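Local atomic coordinates of UDP-N-acetylglucosamine 2-epimerase (Listeria monocytogenes, PDB entry 3OT5), a protein that probably catalyses the reversible epimerisation at C2 that interconverts UDP-N-acetylglucosamine and UDP-N-acetylmannosamine. Residues E53-A65 against L75-I88. Numbering follows the deposited sequence.
Sequences EPETFESTVVITA and LEIFDIKPDIDLDI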
loop_
_atom_site.group_PDB
_atom_site.type_symbol
_atom_site.label_atom_id
_atom_site.label_comp_id
_atom_site.label_asym_id
_atom_site.label_seq_id
_atom_site.Cartn_x
_atom_site.Cartn_y
_atom_site.Cartn_z
ATOM N N GLU A 53 21.903 -5.752 -6.545
ATOM C CA GLU A 53 22.562 -6.069 -7.802
ATOM C C GLU A 53 23.381 -4.861 -8.307
ATOM O O GLU A 53 23.128 -4.318 -9.382
ATOM C CB GLU A 53 21.503 -6.549 -8.805
ATOM C CG GLU A 53 22.061 -7.174 -10.056
ATOM C CD GLU A 53 20.986 -7.750 -10.975
ATOM O OE1 GLU A 53 21.318 -8.061 -12.139
ATOM O OE2 GLU A 53 19.825 -7.894 -10.538
ATOM N N PRO A 54 24.383 -4.446 -7.522
ATOM C CA PRO A 54 25.200 -3.296 -7.892
ATOM C C PRO A 54 26.080 -3.522 -9.117
ATOM O O PRO A 54 26.589 -2.554 -9.658
ATOM C CB PRO A 54 26.065 -3.079 -6.653
ATOM C CG PRO A 54 26.189 -4.442 -6.063
ATOM C CD PRO A 54 24.841 -5.048 -6.260
ATOM N N GLU A 55 26.288 -4.778 -9.534
ATOM C CA GLU A 55 27.093 -5.030 -10.727
ATOM C C GLU A 55 26.320 -4.605 -11.979
ATOM O O GLU A 55 26.915 -4.420 -13.043
ATOM C CB GLU A 55 27.554 -6.496 -10.877
ATOM C CG GLU A 55 26.485 -7.601 -11.065
ATOM C CD GLU A 55 25.810 -8.055 -9.765
ATOM O OE1 GLU A 55 25.796 -7.287 -8.777
ATOM O OE2 GLU A 55 25.297 -9.203 -9.740
ATOM N N THR A 56 25.005 -4.460 -11.837
ATOM C CA THR A 56 24.140 -4.086 -12.940
ATOM C C THR A 56 23.559 -2.693 -12.800
ATOM O O THR A 56 23.513 -1.950 -13.760
ATOM C CB THR A 56 22.906 -5.016 -13.006
ATOM O OG1 THR A 56 23.315 -6.383 -13.090
ATOM C CG2 THR A 56 22.024 -4.660 -14.193
ATOM N N PHE A 57 23.111 -2.356 -11.592
ATOM C CA PHE A 57 22.459 -1.082 -11.347
ATOM C C PHE A 57 23.183 -0.073 -10.485
ATOM O O PHE A 57 23.938 -0.403 -9.591
ATOM C CB PHE A 57 21.117 -1.317 -10.655
ATOM C CG PHE A 57 20.164 -2.189 -11.425
ATOM C CD1 PHE A 57 19.452 -1.679 -12.492
ATOM C CD2 PHE A 57 19.930 -3.503 -11.032
ATOM C CE1 PHE A 57 18.561 -2.470 -13.183
ATOM C CE2 PHE A 57 19.038 -4.303 -11.725
ATOM C CZ PHE A 57 18.349 -3.789 -12.790
ATOM N N GLU A 58 22.883 1.177 -10.775
ATOM C CA GLU A 58 23.368 2.314 -10.031
ATOM C C GLU A 58 22.045 2.920 -9.537
ATOM O O GLU A 58 21.168 3.239 -10.336
ATOM C CB GLU A 58 24.148 3.249 -10.938
ATOM C CG GLU A 58 24.737 4.481 -10.248
ATOM C CD GLU A 58 25.716 5.248 -11.138
ATOM O OE1 GLU A 58 26.203 4.669 -12.148
ATOM O OE2 GLU A 58 26.025 6.421 -10.808
ATOM N N SER A 59 21.860 2.997 -8.226
ATOM C CA SER A 59 20.617 3.527 -7.673
ATOM C C SER A 59 20.729 4.966 -7.181
ATOM O O SER A 59 21.542 5.255 -6.335
ATOM C CB SER A 59 20.143 2.641 -6.524
ATOM O OG SER A 59 18.920 3.112 -5.999
ATOM N N THR A 60 19.912 5.862 -7.734
ATOM C CA THR A 60 19.897 7.255 -7.290
ATOM C C THR A 60 18.516 7.501 -6.704
ATOM O O THR A 60 17.509 7.398 -7.398
ATOM C CB THR A 60 20.160 8.266 -8.419
ATOM O OG1 THR A 60 21.434 8.007 -9.026
ATOM C CG2 THR A 60 20.162 9.700 -7.869
ATOM N N VAL A 61 18.465 7.805 -5.419
ATOM C CA VAL A 61 17.202 8.066 -4.754
ATOM C C VAL A 61 17.028 9.554 -4.571
ATOM O O VAL A 61 17.888 10.227 -3.985
ATOM C CB VAL A 61 17.133 7.376 -3.408
ATOM C CG1 VAL A 61 15.920 7.866 -2.627
ATOM C CG2 VAL A 61 17.122 5.842 -3.603
ATOM N N VAL A 62 15.900 10.046 -5.078
ATOM C CA VAL A 62 15.546 11.445 -5.033
ATOM C C VAL A 62 14.266 11.629 -4.220
ATOM O O VAL A 62 13.226 11.035 -4.532
ATOM C CB VAL A 62 15.291 11.984 -6.464
ATOM C CG1 VAL A 62 14.979 13.478 -6.418
ATOM C CG2 VAL A 62 16.491 11.697 -7.372
ATOM N N ILE A 63 14.348 12.445 -3.179
ATOM C CA ILE A 63 13.200 12.731 -2.340
ATOM C C ILE A 63 12.590 14.074 -2.716
ATOM O O ILE A 63 13.305 15.056 -2.961
ATOM C CB ILE A 63 13.583 12.777 -0.853
ATOM C CG1 ILE A 63 14.257 11.472 -0.428
ATOM C CG2 ILE A 63 12.355 13.023 0.002
ATOM C CD1 ILE A 63 14.626 11.462 1.053
ATOM N N THR A 64 11.264 14.101 -2.756
ATOM C CA THR A 64 10.481 15.290 -3.076
ATOM C C THR A 64 9.261 15.299 -2.161
ATOM O O THR A 64 8.128 15.176 -2.631
ATOM C CB THR A 64 9.992 15.290 -4.547
ATOM O OG1 THR A 64 9.278 14.077 -4.810
ATOM C CG2 THR A 64 11.154 15.402 -5.516
ATOM N N ALA A 65 9.508 15.413 -0.857
ATOM C CA ALA A 65 8.451 15.412 0.162
ATOM C C ALA A 65 7.926 16.813 0.462
ATOM O O ALA A 65 8.617 17.627 1.080
ATOM C CB ALA A 65 8.964 14.749 1.448
ATOM N N LEU A 75 13.255 5.320 5.567
ATOM C CA LEU A 75 14.536 5.121 4.897
ATOM C C LEU A 75 15.550 4.462 5.828
ATOM O O LEU A 75 16.392 3.678 5.381
ATOM C CB LEU A 75 15.079 6.444 4.354
ATOM C CG LEU A 75 14.225 7.099 3.264
ATOM C CD1 LEU A 75 14.831 8.420 2.837
ATOM C CD2 LEU A 75 14.077 6.173 2.074
ATOM N N GLU A 76 15.466 4.778 7.118
ATOM C CA GLU A 76 16.362 4.194 8.101
ATOM C C GLU A 76 16.078 2.690 8.235
ATOM O O GLU A 76 16.998 1.890 8.371
ATOM C CB GLU A 76 16.209 4.903 9.447
ATOM C CG GLU A 76 17.226 4.477 10.489
ATOM C CD GLU A 76 17.087 5.247 11.781
ATOM O OE1 GLU A 76 16.077 5.968 11.937
ATOM O OE2 GLU A 76 17.985 5.132 12.640
ATOM N N ILE A 77 14.804 2.310 8.181
ATOM C CA ILE A 77 14.419 0.899 8.269
ATOM C C ILE A 77 14.996 0.094 7.103
ATOM O O ILE A 77 15.533 -0.996 7.293
ATOM C CB ILE A 77 12.899 0.737 8.297
ATOM C CG1 ILE A 77 12.342 1.404 9.551
ATOM C CG2 ILE A 77 12.514 -0.731 8.296
ATOM C CD1 ILE A 77 12.486 0.579 10.780
ATOM N N PHE A 78 14.889 0.653 5.903
ATOM C CA PHE A 78 15.402 0.012 4.690
ATOM C C PHE A 78 16.884 0.335 4.453
ATOM O O PHE A 78 17.475 -0.131 3.477
ATOM C CB PHE A 78 14.560 0.436 3.475
ATOM C CG PHE A 78 13.170 -0.143 3.465
ATOM C CD1 PHE A 78 12.871 -1.244 2.672
ATOM C CD2 PHE A 78 12.164 0.398 4.254
ATOM C CE1 PHE A 78 11.595 -1.789 2.660
ATOM C CE2 PHE A 78 10.884 -0.142 4.245
ATOM C CZ PHE A 78 10.600 -1.238 3.449
ATOM N N ASP A 79 17.481 1.117 5.355
ATOM C CA ASP A 79 18.881 1.518 5.246
ATOM C C ASP A 79 19.125 2.096 3.852
ATOM O O ASP A 79 19.920 1.578 3.070
ATOM C CB ASP A 79 19.809 0.333 5.527
ATOM C CG ASP A 79 21.257 0.748 5.668
ATOM O OD1 ASP A 79 21.561 1.941 5.466
ATOM O OD2 ASP A 79 22.092 -0.122 5.996
ATOM N N ILE A 80 18.402 3.166 3.556
ATOM C CA ILE A 80 18.471 3.844 2.274
ATOM C C ILE A 80 18.935 5.268 2.451
ATOM O O ILE A 80 18.247 6.085 3.054
ATOM C CB ILE A 80 17.088 3.886 1.591
ATOM C CG1 ILE A 80 16.680 2.490 1.127
ATOM C CG2 ILE A 80 17.111 4.812 0.391
ATOM C CD1 ILE A 80 15.324 2.442 0.435
ATOM N N LYS A 81 20.114 5.559 1.930
ATOM C CA LYS A 81 20.654 6.889 2.004
ATOM C C LYS A 81 20.104 7.588 0.773
ATOM O O LYS A 81 20.379 7.151 -0.338
ATOM C CB LYS A 81 22.180 6.847 1.925
ATOM C CG LYS A 81 22.868 5.882 2.896
ATOM C CD LYS A 81 22.659 6.239 4.356
ATOM C CE LYS A 81 23.448 5.279 5.250
ATOM N NZ LYS A 81 23.337 5.592 6.704
ATOM N N PRO A 82 19.291 8.647 0.950
ATOM C CA PRO A 82 18.774 9.341 -0.228
ATOM C C PRO A 82 19.891 10.152 -0.889
ATOM O O PRO A 82 20.686 10.768 -0.187
ATOM C CB PRO A 82 17.700 10.254 0.349
ATOM C CG PRO A 82 18.142 10.527 1.732
ATOM C CD PRO A 82 18.855 9.291 2.203
ATOM N N ASP A 83 19.957 10.151 -2.217
ATOM C CA ASP A 83 21.022 10.879 -2.920
ATOM C C ASP A 83 20.733 12.373 -3.093
ATOM O O ASP A 83 21.627 13.209 -2.957
ATOM C CB ASP A 83 21.318 10.243 -4.286
ATOM C CG ASP A 83 21.738 8.789 -4.175
ATOM O OD1 ASP A 83 22.898 8.478 -4.523
ATOM O OD2 ASP A 83 20.935 7.962 -3.687
ATOM N N ILE A 84 19.484 12.698 -3.402
ATOM C CA ILE A 84 19.074 14.081 -3.605
ATOM C C ILE A 84 17.791 14.333 -2.821
ATOM O O ILE A 84 16.875 13.507 -2.817
ATOM C CB ILE A 84 18.914 14.389 -5.118
ATOM C CG1 ILE A 84 20.266 14.199 -5.819
ATOM C CG2 ILE A 84 18.377 15.799 -5.339
ATOM C CD1 ILE A 84 20.265 14.468 -7.291
ATOM N N ASP A 85 17.747 15.470 -2.130
ATOM C CA ASP A 85 16.592 15.829 -1.324
ATOM C C ASP A 85 16.128 17.225 -1.695
ATOM O O ASP A 85 16.755 18.207 -1.321
ATOM C CB ASP A 85 16.943 15.745 0.167
ATOM C CG ASP A 85 15.730 15.949 1.080
ATOM O OD1 ASP A 85 15.797 15.528 2.257
ATOM O OD2 ASP A 85 14.707 16.500 0.625
ATOM N N LEU A 86 15.028 17.298 -2.444
ATOM C CA LEU A 86 14.457 18.571 -2.864
ATOM C C LEU A 86 13.431 19.023 -1.838
ATOM O O LEU A 86 12.461 18.314 -1.556
ATOM C CB LEU A 86 13.790 18.435 -4.226
ATOM C CG LEU A 86 14.688 17.910 -5.338
ATOM C CD1 LEU A 86 13.905 17.837 -6.628
ATOM C CD2 LEU A 86 15.925 18.799 -5.496
ATOM N N ASP A 87 13.640 20.204 -1.276
ATOM C CA ASP A 87 12.730 20.722 -0.278
ATOM C C ASP A 87 11.613 21.515 -0.966
ATOM O O ASP A 87 11.655 22.745 -1.026
ATOM C CB ASP A 87 13.493 21.590 0.727
ATOM C CG ASP A 87 12.630 22.025 1.906
ATOM O OD1 ASP A 87 11.624 21.340 2.208
ATOM O OD2 ASP A 87 12.979 23.041 2.546
ATOM N N ILE A 88 10.629 20.797 -1.505
ATOM C CA ILE A 88 9.499 21.433 -2.183
ATOM C C ILE A 88 8.385 21.660 -1.164
ATOM O O ILE A 88 7.996 20.744 -0.439
ATOM C CB ILE A 88 9.027 20.618 -3.430
ATOM C CG1 ILE A 88 8.414 19.261 -3.059
ATOM C CG2 ILE A 88 10.187 20.422 -4.398
ATOM C CD1 ILE A 88 7.041 19.328 -2.415
#
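D83 turns its carboxylate back onto V61 and holds both the N-H and the C=O of that residue, which belong to successive peptides. V61 N donates to D83 OD2 over 3.0 Å and almost straight, 175° at the hydrogen, although it meets the oxygen from above the carboxylate plane. V61 O accepts from two donors lying in its carbonyl plane, D83 N at 2.7 Å, the more bent of the pair, and I84 N. With CG beside its own backbone N (chi1 -59°), the D83 carboxylate takes the bond that P82 O would be expected to accept if the parallel pairing ran on backwards, just before the short strand 84-85 begins; the D83 side chain crosses that of T60 at about a right angle, CB against CG2. The bond from I84 N opens the parallel pairing, which continues with I63 N to I84 O at 2.8 Å and L86 N to I63 O.

On the sheet face of I63, its extended side chain (chi2 -179°) carries CD1 to two partners. I63 CD1 presses on P82 CB at 3.4 Å, a tight carbon pair, and meets L75 CD1 tip to tip at 3.5 Å, tying the strand to the helix 72-77. V61 CG2 extends this apolar patch to I80 CG2, just past the Schellman motif in which D79 closes that helix. On the other face V62 CG1 lies against I84 CB, 4.2 Å away, while T64 CG2 and L86 CD1 run side by side, 3.8 Å apart.

The arrangement is a right-handed beta-alpha-beta crossover of a Rossmann-like domain, with 84-85 at the edge of the parallel sheet. Strand 57-63 is bonded on its other side to strand 28-34; helix 95-113 covers the V62 and I84 face through I106 and V109.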